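Local structure of glutathione S-transferase family protein (Populus trichocarpa, 5F06) at residues E101-H105 against R106-A110; V115-F118 against M119-L123; P180-S183 against V184-R188. The protein probably transfers glutathione to electrophilic substrates, as a Phi-class glutathione transferase that binds glutathione and takes part in detoxification. One frame throughout, in Å; residues are numbered along the deposited sequence.

Contact 1: E101-H105 against R106-A110; sequences EVESH and RYNPA
Glu103 and Asn108 meet on one flank of helix 90-120, the carboxylate of the first crossing the amide of the second with the two planes turned 50° apart. They do not bond directly: the nearest approach of the side chains is Glu103 OE2 to Asn108 CB, at 3.6 Å. Water 1 joins the polar ends. It donates one hydrogen to Glu103 OE2 at 2.6 Å, and the other goes to Asn108 OD1, 2.9 Å from the water oxygen. The bend of the Glu103 chain at chi2 (-86°) carries the carboxylate forward along the helix, toward Asn108. A second water accepts from Asn108 ND2 and donates to Ser104 O, so both ends of the amide are held and its rotation is fixed. That water serves a carbonyl left over by the backbone, because Pro109 has no N-H to offer; its CD sits 3.4 Å from Ser104 O instead. The helix widens here into a pi-type turn and kinks, and the axes of the short segments 101-105 and 106-110 lie 26° apart. Val102 O takes two donors, Arg106 N and Tyr107 N, while Asn108 N reaches Glu103 O at 2.8 Å in the carbonyl plane. Around this turn, Glu103 OE1 makes a salt bridge with the glutathione-binding Arg67 of helix 66-76. His105 and Arg106 face the second subunit, bonding Ser104, and Glu65 and Gln52, of that chain respectively; both touch bound glutathione. Tyr107 points inward, its ring against Tyr147 of helix 130-153 and its OH bonded to Thr173 of helix 170-176.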
ATOM      1  N   GLU A 101       2.800   3.247  -4.675  1.00  9.83           N
ATOM      2  CA  GLU A 101       2.148   3.675  -3.446  1.00 10.70           C
ATOM      3  C   GLU A 101       0.866   4.426  -3.774  1.00  9.30           C
ATOM      4  O   GLU A 101      -0.106   4.331  -3.039  1.00  9.46           O
ATOM      5  CB  GLU A 101       3.068   4.550  -2.594  1.00 11.10           C
ATOM      6  CG  GLU A 101       4.119   3.766  -1.837  1.00 13.02           C
ATOM      7  CD  GLU A 101       3.511   2.772  -0.864  1.00 14.64           C
ATOM      8  OE1 GLU A 101       2.575   3.153  -0.129  1.00 13.42           O
ATOM      9  OE2 GLU A 101       3.962   1.607  -0.841  1.00 15.23           O
ATOM     10  N   VAL A 102       0.865   5.160  -4.882  1.00 10.06           N
ATOM     11  CA  VAL A 102      -0.342   5.839  -5.338  1.00 11.64           C
ATOM     12  C   VAL A 102      -1.428   4.809  -5.641  1.00 11.13           C
ATOM     13  O   VAL A 102      -2.588   4.999  -5.287  1.00 12.29           O
ATOM     14  CB  VAL A 102      -0.070   6.710  -6.586  1.00 11.60           C
ATOM     15  CG1 VAL A 102      -1.375   7.156  -7.253  1.00 12.16           C
ATOM     16  CG2 VAL A 102       0.769   7.916  -6.207  1.00 11.26           C
ATOM     17  N   GLU A 103      -1.046   3.714  -6.289  1.00  7.90           N
ATOM     18  CA  GLU A 103      -2.002   2.653  -6.599  1.00  7.74           C
ATOM     19  C   GLU A 103      -2.576   2.042  -5.324  1.00  8.10           C
ATOM     20  O   GLU A 103      -3.781   1.784  -5.236  1.00  9.43           O
ATOM     21  CB  GLU A 103      -1.344   1.571  -7.456  1.00  7.97           C
ATOM     22  CG  GLU A 103      -2.322   0.530  -8.020  1.00  9.65           C
ATOM     23  CD  GLU A 103      -2.606  -0.618  -7.066  1.00 10.92           C
ATOM     24  OE1 GLU A 103      -1.709  -0.971  -6.266  1.00 10.34           O
ATOM     25  OE2 GLU A 103      -3.725  -1.178  -7.121  1.00 13.31           O
ATOM     26  N   SER A 104      -1.721   1.821  -4.329  1.00  9.51           N
ATOM     27  CA  SER A 104      -2.156   1.199  -3.084  1.00 11.40           C
ATOM     28  C   SER A 104      -3.092   2.084  -2.256  1.00 12.32           C
ATOM     29  O   SER A 104      -4.068   1.591  -1.687  1.00 13.50           O
ATOM     30  CB  SER A 104      -0.945   0.820  -2.230  1.00 12.85           C
ATOM     31  OG  SER A 104      -0.246  -0.268  -2.804  1.00 13.52           O
ATOM     32  N   HIS A 105      -2.791   3.377  -2.176  1.00  9.67           N
ATOM     33  CA  HIS A 105      -3.470   4.250  -1.213  1.00 10.06           C
ATOM     34  C   HIS A 105      -4.463   5.222  -1.833  1.00 11.19           C
ATOM     35  O   HIS A 105      -5.219   5.871  -1.106  1.00 12.54           O
ATOM     36  CB  HIS A 105      -2.435   5.036  -0.406  1.00 11.57           C
ATOM     37  CG  HIS A 105      -1.581   4.170   0.463  1.00 11.95           C
ATOM     38  ND1 HIS A 105      -1.951   3.800   1.737  1.00 13.85           N
ATOM     39  CD2 HIS A 105      -0.387   3.579   0.230  1.00 11.80           C
ATOM     40  CE1 HIS A 105      -1.013   3.030   2.258  1.00 13.90           C
ATOM     41  NE2 HIS A 105      -0.055   2.878   1.361  1.00 12.88           N
ATOM     42  N   ARG A 106      -4.464   5.319  -3.160  1.00 11.66           N
ATOM     43  CA  ARG A 106      -5.363   6.238  -3.855  1.00 11.45           C
ATOM     44  C   ARG A 106      -6.213   5.545  -4.930  1.00 10.41           C
ATOM     45  O   ARG A 106      -7.431   5.694  -4.935  1.00 12.87           O
ATOM     46  CB  ARG A 106      -4.558   7.386  -4.466  1.00 10.92           C
ATOM     47  CG  ARG A 106      -3.753   8.154  -3.421  1.00 12.35           C
ATOM     48  CD  ARG A 106      -3.126   9.412  -3.968  1.00 13.97           C
ATOM     49  NE  ARG A 106      -2.463  10.181  -2.911  1.00 15.17           N
ATOM     50  CZ  ARG A 106      -3.078  11.042  -2.107  1.00 17.45           C
ATOM     51  NH1 ARG A 106      -4.385  11.260  -2.220  1.00 18.44           N
ATOM     52  NH2 ARG A 106      -2.387  11.692  -1.182  1.00 18.86           N
ATOM     53  N   TYR A 107      -5.592   4.778  -5.822  1.00  9.54           N
ATOM     54  CA  TYR A 107      -6.342   4.118  -6.887  1.00  7.87           C
ATOM     55  C   TYR A 107      -7.160   2.930  -6.358  1.00  8.70           C
ATOM     56  O   TYR A 107      -8.371   2.859  -6.579  1.00  9.05           O
ATOM     57  CB  TYR A 107      -5.398   3.652  -7.996  1.00  8.61           C
ATOM     58  CG  TYR A 107      -6.078   3.265  -9.295  1.00  9.23           C
ATOM     59  CD1 TYR A 107      -6.509   1.961  -9.518  1.00  9.65           C
ATOM     60  CD2 TYR A 107      -6.268   4.196 -10.306  1.00 11.73           C
ATOM     61  CE1 TYR A 107      -7.122   1.601 -10.709  1.00 10.42           C
ATOM     62  CE2 TYR A 107      -6.876   3.846 -11.500  1.00 13.00           C
ATOM     63  CZ  TYR A 107      -7.298   2.549 -11.697  1.00 12.10           C
ATOM     64  OH  TYR A 107      -7.907   2.206 -12.882  1.00 13.20           O
ATOM     65  N   ASN A 108      -6.513   2.014  -5.648  1.00 10.13           N
ATOM     66  CA  ASN A 108      -7.178   0.773  -5.256  1.00 10.89           C
ATOM     67  C   ASN A 108      -8.365   0.973  -4.301  1.00  9.99           C
ATOM     68  O   ASN A 108      -9.391   0.313  -4.457  1.00 10.81           O
ATOM     69  CB  ASN A 108      -6.181  -0.198  -4.625  1.00 10.88           C
ATOM     70  CG  ASN A 108      -6.765  -1.589  -4.455  1.00 11.89           C
ATOM     71  OD1 ASN A 108      -7.160  -2.234  -5.432  1.00 11.17           O
ATOM     72  ND2 ASN A 108      -6.838  -2.056  -3.215  1.00 13.23           N
ATOM     73  N   PRO A 109      -8.233   1.874  -3.313  1.00  9.47           N
ATOM     74  CA  PRO A 109      -9.359   2.062  -2.388  1.00 10.76           C
ATOM     75  C   PRO A 109     -10.606   2.628  -3.071  1.00 10.30           C
ATOM     76  O   PRO A 109     -11.700   2.501  -2.525  1.00 10.55           O
ATOM     77  CB  PRO A 109      -8.809   3.049  -1.353  1.00 11.68           C
ATOM     78  CG  PRO A 109      -7.334   2.941  -1.450  1.00 12.43           C
ATOM     79  CD  PRO A 109      -7.051   2.642  -2.890  1.00 10.18           C
ATOM     80  N   ALA A 110     -10.433   3.239  -4.240  1.00 11.90           N
ATOM     81  CA  ALA A 110     -11.548   3.808  -4.990  1.00 12.67           C
ATOM     82  C   ALA A 110     -12.125   2.813  -6.003  1.00 12.54           C
ATOM     83  O   ALA A 110     -13.336   2.768  -6.202  1.00 14.71           O
ATOM     84  CB  ALA A 110     -11.105   5.091  -5.696  1.00 13.96           C
TER
HETATM   85  O   HOH W   1      -6.178  -1.589  -8.033  1.00  8.42           O
HETATM   86  O   HOH W   2      -5.849  -0.476  -0.985  1.00 14.33           O

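Contact 2: V115-F118 against M119-L123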
ATOM      1  N   VAL A 115     -15.800  -2.640  -8.171  1.00 11.19           N
ATOM      2  CA  VAL A 115     -15.756  -3.996  -8.695  1.00 10.31           C
ATOM      3  C   VAL A 115     -16.427  -4.959  -7.723  1.00 10.91           C
ATOM      4  O   VAL A 115     -17.086  -5.914  -8.142  1.00 11.76           O
ATOM      5  CB  VAL A 115     -14.302  -4.435  -8.973  1.00 10.97           C
ATOM      6  CG1 VAL A 115     -14.217  -5.920  -9.301  1.00 13.17           C
ATOM      7  CG2 VAL A 115     -13.725  -3.610 -10.117  1.00 11.38           C
ATOM      8  N   PHE A 116     -16.259  -4.706  -6.428  1.00 13.17           N
ATOM      9  CA  PHE A 116     -16.880  -5.540  -5.409  1.00 15.47           C
ATOM     10  C   PHE A 116     -18.394  -5.538  -5.578  1.00 14.68           C
ATOM     11  O   PHE A 116     -19.035  -6.587  -5.577  1.00 16.27           O
ATOM     12  CB  PHE A 116     -16.519  -5.060  -4.003  1.00 17.93           C
ATOM     13  CG  PHE A 116     -17.154  -5.873  -2.910  1.00 21.27           C
ATOM     14  CD1 PHE A 116     -16.509  -6.985  -2.393  1.00 23.43           C
ATOM     15  CD2 PHE A 116     -18.401  -5.533  -2.407  1.00 22.29           C
ATOM     16  CE1 PHE A 116     -17.095  -7.739  -1.390  1.00 25.05           C
ATOM     17  CE2 PHE A 116     -18.989  -6.281  -1.409  1.00 23.76           C
ATOM     18  CZ  PHE A 116     -18.337  -7.386  -0.898  1.00 25.52           C
ATOM     19  N   GLN A 117     -18.963  -4.350  -5.720  1.00 12.06           N
ATOM     20  CA  GLN A 117     -20.409  -4.213  -5.833  1.00 12.01           C
ATOM     21  C   GLN A 117     -20.950  -4.900  -7.090  1.00 14.34           C
ATOM     22  O   GLN A 117     -21.977  -5.583  -7.041  1.00 15.30           O
ATOM     23  CB  GLN A 117     -20.801  -2.733  -5.820  1.00 11.82           C
ATOM     24  CG  GLN A 117     -20.693  -2.076  -4.444  1.00 13.23           C
ATOM     25  CD  GLN A 117     -21.532  -2.776  -3.389  1.00 15.32           C
ATOM     26  OE1 GLN A 117     -22.640  -3.234  -3.666  1.00 16.38           O
ATOM     27  NE2 GLN A 117     -20.999  -2.869  -2.173  1.00 16.47           N
ATOM     28  N   PHE A 118     -20.256  -4.737  -8.212  1.00 14.88           N
ATOM     29  CA  PHE A 118     -20.687  -5.347  -9.461  1.00 17.16           C
ATOM     30  C   PHE A 118     -20.472  -6.867  -9.517  1.00 17.94           C
ATOM     31  O   PHE A 118     -21.335  -7.597 -10.000  1.00 18.41           O
ATOM     32  CB  PHE A 118     -19.957  -4.701 -10.646  1.00 17.06           C
ATOM     33  CG  PHE A 118     -20.527  -3.373 -11.070  1.00 17.06           C
ATOM     34  CD1 PHE A 118     -21.804  -3.285 -11.599  1.00 18.72           C
ATOM     35  CD2 PHE A 118     -19.773  -2.215 -10.965  1.00 16.08           C
ATOM     36  CE1 PHE A 118     -22.326  -2.064 -11.999  1.00 17.89           C
ATOM     37  CE2 PHE A 118     -20.288  -0.994 -11.361  1.00 16.93           C
ATOM     38  CZ  PHE A 118     -21.563  -0.920 -11.883  1.00 16.90           C
ATOM     39  N   MET A 119     -19.325  -7.323  -9.021  0.65 18.05           N
ATOM     40  CA  MET A 119     -18.880  -8.698  -9.244  0.65 19.02           C
ATOM     41  C   MET A 119     -19.023  -9.604  -8.021  0.65 18.77           C
ATOM     42  O   MET A 119     -19.305 -10.793  -8.160  0.65 19.58           O
ATOM     43  CB  MET A 119     -17.416  -8.703  -9.698  0.65 19.35           C
ATOM     44  CG  MET A 119     -17.140  -7.862 -10.938  0.65 19.81           C
ATOM     45  SD  MET A 119     -18.172  -8.332 -12.342  0.65 24.03           S
ATOM     46  CE  MET A 119     -17.421  -7.361 -13.648  0.65 32.20           C
ATOM     47  N   VAL A 120     -18.817  -9.051  -6.829  1.00 18.35           N
ATOM     48  CA  VAL A 120     -18.788  -9.861  -5.610  1.00 18.61           C
ATOM     49  C   VAL A 120     -20.115  -9.833  -4.846  1.00 15.89           C
ATOM     50  O   VAL A 120     -20.552 -10.864  -4.337  1.00 17.70           O
ATOM     51  CB  VAL A 120     -17.661  -9.406  -4.657  1.00 20.30           C
ATOM     52  CG1 VAL A 120     -17.542 -10.368  -3.481  1.00 22.65           C
ATOM     53  CG2 VAL A 120     -16.335  -9.335  -5.399  1.00 19.61           C
ATOM     54  N   ALA A 121     -20.754  -8.670  -4.763  1.00 13.43           N
ATOM     55  CA  ALA A 121     -21.977  -8.537  -3.972  1.00 13.99           C
ATOM     56  C   ALA A 121     -23.064  -9.529  -4.410  1.00 14.91           C
ATOM     57  O   ALA A 121     -23.720 -10.137  -3.560  1.00 15.60           O
ATOM     58  CB  ALA A 121     -22.503  -7.103  -4.037  1.00 15.31           C
ATOM     59  N   PRO A 122     -23.254  -9.704  -5.730  1.00 17.19           N
ATOM     60  CA  PRO A 122     -24.206 -10.723  -6.189  1.00 20.00           C
ATOM     61  C   PRO A 122     -23.856 -12.129  -5.697  1.00 20.56           C
ATOM     62  O   PRO A 122     -24.760 -12.915  -5.418  1.00 21.32           O
ATOM     63  CB  PRO A 122     -24.104 -10.636  -7.715  1.00 20.62           C
ATOM     64  CG  PRO A 122     -23.632  -9.261  -7.984  1.00 19.16           C
ATOM     65  CD  PRO A 122     -22.704  -8.930  -6.859  1.00 17.39           C
ATOM     66  N   LEU A 123     -22.567 -12.436  -5.586  1.00 23.38           N
ATOM     67  CA  LEU A 123     -22.139 -13.732  -5.070  1.00 27.84           C
ATOM     68  C   LEU A 123     -22.506 -13.881  -3.595  1.00 27.81           C
ATOM     69  O   LEU A 123     -22.647 -14.997  -3.092  1.00 30.43           O
ATOM     70  CB  LEU A 123     -20.629 -13.924  -5.246  1.00 31.50           C
ATOM     71  CG  LEU A 123     -20.073 -13.905  -6.670  1.00 33.51           C
ATOM     72  CD1 LEU A 123     -18.551 -13.977  -6.642  1.00 34.39           C
ATOM     73  CD2 LEU A 123     -20.649 -15.052  -7.485  1.00 37.20           C
TER
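This is a local contact of apolar side chains along one helix, where Phe116 lies against Val120 near the C-terminal end of helix 90-120. Val120 comes over one face of the Phe116 ring in a CH-pi contact, its CB 3.9 Å from the ring centroid and 28° off the ring normal. The two side chains cross at about a right angle, and the CG1 methyl of Val120 reaches past CB to the rim of the ring, 3.4 Å from Phe116 CE1. With CG trans to the backbone N (chi1 179°), the Phe116 ring is carried alongside the following turn, where Ala121 N also lies over the face. An alanine in place of Phe116 would probably leave Val120 without its aromatic partner and open a gap beside this turn. Farther round, Val115 CG1 meets Met119 CG at 3.9 Å, though this holds for one of two modelled conformers of Met119 and is less certain. Gln117 OE1 packs near the methyl of Ala121 and is bonded to Asp129 N, which ties the helix to the start of the next one. The backbone carries a pi-type turn: Phe116 O accepts from both Val120 N and Ala121 N, each at 2.8 Å. Pro122 has no N-H to donate to the next carbonyl; its CD lies 3.4 Å from Gln117 O, which is buried and has no partner in the model. The whole arrangement belongs to the long helix of the all-helical C-terminal domain of glutathione transferases.

Contact 3: P180-S183 against V184-R188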
ATOM      1  N   PRO A 180     -20.531  -0.436 -16.521  1.00 14.43           N
ATOM      2  CA  PRO A 180     -20.814   0.930 -16.983  1.00 15.01           C
ATOM      3  C   PRO A 180     -19.791   1.947 -16.476  1.00 14.89           C
ATOM      4  O   PRO A 180     -19.614   3.000 -17.092  1.00 14.44           O
ATOM      5  CB  PRO A 180     -22.200   1.218 -16.401  1.00 15.46           C
ATOM      6  CG  PRO A 180     -22.820  -0.120 -16.218  1.00 16.42           C
ATOM      7  CD  PRO A 180     -21.690  -1.027 -15.826  1.00 15.19           C
ATOM      8  N   ALA A 181     -19.131   1.628 -15.366  1.00 14.49           N
ATOM      9  CA  ALA A 181     -18.132   2.515 -14.779  1.00 14.66           C
ATOM     10  C   ALA A 181     -16.891   2.636 -15.664  1.00 13.72           C
ATOM     11  O   ALA A 181     -16.008   3.441 -15.391  1.00 14.44           O
ATOM     12  CB  ALA A 181     -17.743   2.032 -13.387  1.00 16.46           C
ATOM     13  N   ALA A 182     -16.828   1.837 -16.726  1.00 13.52           N
ATOM     14  CA  ALA A 182     -15.778   1.973 -17.736  1.00 12.43           C
ATOM     15  C   ALA A 182     -15.678   3.408 -18.262  1.00 12.29           C
ATOM     16  O   ALA A 182     -14.634   3.817 -18.770  1.00 11.51           O
ATOM     17  CB  ALA A 182     -16.035   1.020 -18.885  1.00 13.79           C
ATOM     18  N   SER A 183     -16.768   4.163 -18.139  1.00 14.12           N
ATOM     19  CA  SER A 183     -16.832   5.529 -18.651  1.00 15.63           C
ATOM     20  C   SER A 183     -15.765   6.459 -18.066  1.00 14.76           C
ATOM     21  O   SER A 183     -15.320   7.388 -18.746  1.00 14.53           O
ATOM     22  CB  SER A 183     -18.220   6.122 -18.390  1.00 16.94           C
ATOM     23  OG  SER A 183     -18.551   6.089 -17.010  1.00 17.02           O
ATOM     24  N   VAL A 184     -15.350   6.223 -16.821  1.00 12.80           N
ATOM     25  CA  VAL A 184     -14.362   7.106 -16.202  1.00 13.66           C
ATOM     26  C   VAL A 184     -13.015   6.976 -16.909  1.00 13.17           C
ATOM     27  O   VAL A 184     -12.251   7.935 -16.977  1.00 12.63           O
ATOM     28  CB  VAL A 184     -14.174   6.832 -14.688  1.00 15.53           C
ATOM     29  CG1 VAL A 184     -15.477   7.029 -13.950  1.00 17.93           C
ATOM     30  CG2 VAL A 184     -13.615   5.438 -14.432  1.00 14.69           C
ATOM     31  N   VAL A 185     -12.737   5.794 -17.448  1.00 13.59           N
ATOM     32  CA  VAL A 185     -11.525   5.573 -18.231  1.00 13.74           C
ATOM     33  C   VAL A 185     -11.711   6.083 -19.657  1.00 14.62           C
ATOM     34  O   VAL A 185     -10.866   6.806 -20.183  1.00 13.74           O
ATOM     35  CB  VAL A 185     -11.143   4.069 -18.249  1.00 12.37           C
ATOM     36  CG1 VAL A 185     -10.042   3.774 -19.272  1.00 11.87           C
ATOM     37  CG2 VAL A 185     -10.714   3.629 -16.867  1.00 11.64           C
ATOM     38  N   ASN A 186     -12.830   5.721 -20.277  1.00 15.14           N
ATOM     39  CA  ASN A 186     -13.047   6.039 -21.681  1.00 16.24           C
ATOM     40  C   ASN A 186     -13.186   7.531 -21.978  1.00 17.90           C
ATOM     41  O   ASN A 186     -12.926   7.960 -23.100  1.00 19.46           O
ATOM     42  CB  ASN A 186     -14.284   5.306 -22.195  1.00 15.64           C
ATOM     43  CG  ASN A 186     -14.018   3.836 -22.463  1.00 17.08           C
ATOM     44  OD1 ASN A 186     -12.892   3.441 -22.766  1.00 18.12           O
ATOM     45  ND2 ASN A 186     -15.057   3.019 -22.357  1.00 18.73           N
ATOM     46  N   GLU A 187     -13.583   8.318 -20.981  1.00 16.24           N
ATOM     47  CA  GLU A 187     -13.824   9.747 -21.186  1.00 16.36           C
ATOM     48  C   GLU A 187     -12.589  10.613 -20.941  1.00 16.83           C
ATOM     49  O   GLU A 187     -12.639  11.835 -21.105  1.00 16.49           O
ATOM     50  CB  GLU A 187     -14.967  10.219 -20.286  1.00 15.83           C
ATOM     51  CG  GLU A 187     -16.334   9.805 -20.794  1.00 16.06           C
ATOM     52  CD  GLU A 187     -17.458  10.235 -19.882  1.00 19.13           C
ATOM     53  OE1 GLU A 187     -17.185  10.944 -18.888  1.00 17.60           O
ATOM     54  OE2 GLU A 187     -18.615   9.861 -20.164  1.00 19.53           O
ATOM     55  N   ARG A 188     -11.489   9.976 -20.552  1.00 16.43           N
ATOM     56  CA  ARG A 188     -10.208  10.653 -20.359  1.00 14.38           C
ATOM     57  C   ARG A 188      -9.195  10.112 -21.371  1.00 14.32           C
ATOM     58  O   ARG A 188      -8.694   8.999 -21.205  1.00 13.87           O
ATOM     59  CB  ARG A 188      -9.716  10.453 -18.922  1.00 13.73           C
ATOM     60  CG  ARG A 188     -10.582  11.166 -17.899  1.00 13.87           C
ATOM     61  CD  ARG A 188     -10.347  10.672 -16.485  1.00 12.54           C
ATOM     62  NE  ARG A 188     -11.088  11.471 -15.516  1.00 12.83           N
ATOM     63  CZ  ARG A 188     -12.381  11.329 -15.243  1.00 13.58           C
ATOM     64  NH1 ARG A 188     -13.117  10.411 -15.864  1.00 13.30           N
ATOM     65  NH2 ARG A 188     -12.948  12.116 -14.343  1.00 14.56           N
TER
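Ala182 O accepts from Asn186 N across the short helix 183-186 of the C-terminal helical domain, a single turn between helix 170-176 and helix 189-198. Backbone bonds do most of the work. Asn186 N stands 3.0 Å from Ala182 O, nearly straight and in the carbonyl plane, and the same oxygen takes a weak bond from Val185 N. One residue on, Glu187 N closes on Ser183 O with the donor tilted out of that carbonyl's plane. The entry is wound more tightly, by an i to i+3 bond of the 3-10 kind, though the bond itself is longer: Val184 N meets Ala181 O at 3.2 Å from above the carbonyl plane, 49° out of it.

The valines come next. Val184 turns CG2 between its backbone N and carbonyl carbon (chi1 -60° for CG1), which rests that methyl on a carbonyl oxygen, 3.3 Å from Ala181 O. Its apolar packing is inward, on Val137 and Leu144 of helix 130-153 and on Leu176 of helix 170-176. Val185 faces Leu176 as well as Val191 and Trp195 of helix 189-198, so the two neighbouring valines fasten one turn to three helices.

The polar side chains keep to the outer side. The Asn186 amide leans back over the turn, with ND2 4.1 Å from Ala182 CB, and the Glu187 chain runs alongside Ser183, its CG 3.3 Å from Ser183 O. Arg188, at the N-cap position of helix 189-198, differs in reaching inward: its NE forms a salt bridge with Asp145 of helix 130-153. The same guanidinium folds back to the turn just left, where Arg188 NH1 donates to a lone pair of Val184 O at 2.8 Å.

How the contacts relate
Contacts 1 and 2 are two stations on helix 90-120, about 19 Å apart between centres, and each has a pi-type turn followed by a proline. Their chemistry differs with place: contact 1, nearest the middle of the chain, is polar and water-bridged, lying by bound glutathione and the second subunit, whereas contact 2, near the helix end, is largely apolar and meets no other chain of the assembly. Contact 3 is also peripheral, a one-turn helix held by backbone bonds with valines inward and polar groups outward. Contacts 2 and 3 touch, Phe118 CZ packing 3.9 Å from Pro180 CD; contact 1 touches neither.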